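Local coordinates for protein citrate synthase (Metallosphaera sedula, PDB 6ABX) that probably catalyses the condensation of oxaloacetate with acetyl-CoA to citrate and CoA in the tricarboxylic acid cycle, at residues S79-R84 / L95-S100. Residues are numbered along the deposited sequence; the frame is centred on the assembly and turned at random.
Sequences STFVKR and LRTTVS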
loop_
_atom_site.group_PDB
_atom_site.type_symbol
_atom_site.label_atom_id
_atom_site.label_comp_id
_atom_site.label_asym_id
_atom_site.label_seq_id
_atom_site.Cartn_x
_atom_site.Cartn_y
_atom_site.Cartn_z
ATOM N N SER A 79 -4.481 3.636 21.028
ATOM C CA SER A 79 -5.650 3.188 21.718
ATOM C C SER A 79 -6.704 4.288 21.728
ATOM O O SER A 79 -7.876 3.958 21.587
ATOM C CB SER A 79 -5.405 2.637 23.106
ATOM O OG SER A 79 -4.780 3.595 23.944
ATOM N N THR A 80 -6.306 5.550 21.968
ATOM C CA THR A 80 -7.279 6.648 21.935
ATOM C C THR A 80 -7.942 6.754 20.552
ATOM O O THR A 80 -9.156 6.923 20.466
ATOM C CB THR A 80 -6.705 7.991 22.404
ATOM O OG1 THR A 80 -6.392 7.769 23.781
ATOM C CG2 THR A 80 -7.692 9.128 22.242
ATOM N N PHE A 81 -7.145 6.661 19.484
ATOM C CA PHE A 81 -7.654 6.686 18.137
ATOM C C PHE A 81 -8.704 5.595 17.891
ATOM O O PHE A 81 -9.794 5.817 17.286
ATOM C CB PHE A 81 -6.519 6.609 17.112
ATOM C CG PHE A 81 -7.055 6.741 15.701
ATOM C CD1 PHE A 81 -7.296 7.984 15.142
ATOM C CD2 PHE A 81 -7.360 5.610 14.947
ATOM C CE1 PHE A 81 -7.799 8.099 13.853
ATOM C CE2 PHE A 81 -7.890 5.733 13.657
ATOM C CZ PHE A 81 -8.111 6.975 13.119
ATOM N N VAL A 82 -8.398 4.369 18.341
ATOM C CA VAL A 82 -9.351 3.293 18.158
ATOM C C VAL A 82 -10.658 3.580 18.905
ATOM O O VAL A 82 -11.722 3.328 18.412
ATOM C CB VAL A 82 -8.753 1.951 18.589
ATOM C CG1 VAL A 82 -9.790 0.851 18.541
ATOM C CG2 VAL A 82 -7.550 1.610 17.727
ATOM N N LYS A 83 -10.579 4.019 20.159
ATOM C CA LYS A 83 -11.792 4.313 20.907
ATOM C C LYS A 83 -12.667 5.359 20.196
ATOM O O LYS A 83 -13.920 5.311 20.246
ATOM C CB LYS A 83 -11.402 4.758 22.325
ATOM C CG LYS A 83 -10.874 3.633 23.185
ATOM C CD LYS A 83 -10.399 4.163 24.568
ATOM C CE LYS A 83 -9.159 3.474 25.084
ATOM N NZ LYS A 83 -8.780 3.978 26.436
ATOM N N ARG A 84 -12.007 6.364 19.625
ATOM C CA ARG A 84 -12.628 7.478 18.991
ATOM C C ARG A 84 -13.403 6.983 17.765
ATOM O O ARG A 84 -14.494 7.508 17.425
ATOM C CB ARG A 84 -11.592 8.528 18.575
ATOM C CG ARG A 84 -12.193 9.656 17.765
ATOM C CD ARG A 84 -11.389 10.926 17.731
ATOM N NE ARG A 84 -10.090 10.784 17.122
ATOM C CZ ARG A 84 -9.792 11.087 15.864
ATOM N NH1 ARG A 84 -10.754 11.293 14.968
ATOM N NH2 ARG A 84 -8.516 11.165 15.522
ATOM N N LEU A 95 -7.607 -0.204 10.998
ATOM C CA LEU A 95 -6.385 -0.985 11.056
ATOM C C LEU A 95 -5.308 -0.371 10.143
ATOM O O LEU A 95 -4.147 -0.283 10.559
ATOM C CB LEU A 95 -6.683 -2.418 10.609
ATOM C CG LEU A 95 -5.493 -3.368 10.786
ATOM C CD1 LEU A 95 -5.174 -3.533 12.254
ATOM C CD2 LEU A 95 -5.736 -4.720 10.109
ATOM N N ARG A 96 -5.712 0.097 8.939
ATOM C CA ARG A 96 -4.773 0.775 8.001
ATOM C C ARG A 96 -4.118 1.941 8.756
ATOM O O ARG A 96 -2.875 2.139 8.751
ATOM C CB ARG A 96 -5.512 1.220 6.744
ATOM C CG ARG A 96 -4.662 1.821 5.629
ATOM C CD ARG A 96 -5.600 2.389 4.573
ATOM N NE ARG A 96 -6.431 3.498 5.027
ATOM C CZ ARG A 96 -7.683 3.730 4.720
ATOM N NH1 ARG A 96 -8.297 2.985 3.812
ATOM N NH2 ARG A 96 -8.319 4.765 5.256
ATOM N N THR A 97 -4.951 2.761 9.403
ATOM C CA THR A 97 -4.483 3.985 10.056
ATOM C C THR A 97 -3.594 3.684 11.274
ATOM O O THR A 97 -2.502 4.293 11.448
ATOM C CB THR A 97 -5.637 4.898 10.463
ATOM O OG1 THR A 97 -6.491 5.085 9.333
ATOM C CG2 THR A 97 -5.075 6.199 11.001
ATOM N N THR A 98 -3.959 2.670 12.080
ATOM C CA THR A 98 -3.178 2.358 13.288
ATOM C C THR A 98 -1.842 1.683 12.967
ATOM O O THR A 98 -0.877 1.967 13.640
ATOM C CB THR A 98 -4.001 1.577 14.330
ATOM O OG1 THR A 98 -4.481 0.387 13.716
ATOM C CG2 THR A 98 -5.192 2.366 14.823
ATOM N N VAL A 99 -1.750 0.801 11.960
ATOM C CA VAL A 99 -0.473 0.278 11.542
ATOM C C VAL A 99 0.402 1.391 10.962
ATOM O O VAL A 99 1.615 1.398 11.180
ATOM C CB VAL A 99 -0.632 -0.938 10.601
ATOM C CG1 VAL A 99 0.714 -1.458 10.085
ATOM C CG2 VAL A 99 -1.412 -2.053 11.289
ATOM N N SER A 100 -0.208 2.356 10.264
ATOM C CA SER A 100 0.522 3.539 9.789
ATOM C C SER A 100 1.112 4.315 10.972
ATOM O O SER A 100 2.280 4.708 10.955
ATOM C CB SER A 100 -0.354 4.388 8.911
ATOM O OG SER A 100 0.393 5.488 8.349
#
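Phe81 reaches out from helix 76-85 to the two consecutive threonines Thr97 and Thr98 of helix 91-105. Its CB points at the partner helix, and with CG anti to the backbone N (chi1 -176°) the ring extends across the gap. CB and CG themselves stay more than 4.5 Å from the threonines; contact begins at CD2, 3.9 Å from Thr98 CG2. Next round the ring, CE2 lies 4.0 Å from Thr97 CB, and the tip atom CZ comes to 3.8 Å from Thr97 CG2. Both methyls approach the ring obliquely.

The two helices follow each other in the chain; segments 79-84 and 95-100 run nearly antiparallel, at 167°, and their axes come within 10.5 Å, an antiparallel helical pair in the all-alpha citrate synthase fold. Helix 91-105 also meets its copy in the dimer: Thr97 OG1 is hydrogen-bonded to Ser100 OG of the second subunit and to Asp93 O of its own chain, while Phe81 packs on Leu104 of that subunit. Thr98 OG1 bonds to Ile94 O, and each threonine gives its methyl to the partner helix. Val82 CG2 touches the same Thr98 methyl, 3.8 Å from CG2, the two side chains crossing at about a right angle; helix 112-134 packs against both, with Ile126 on Thr98 and Leu129 and Ile130 on Val82.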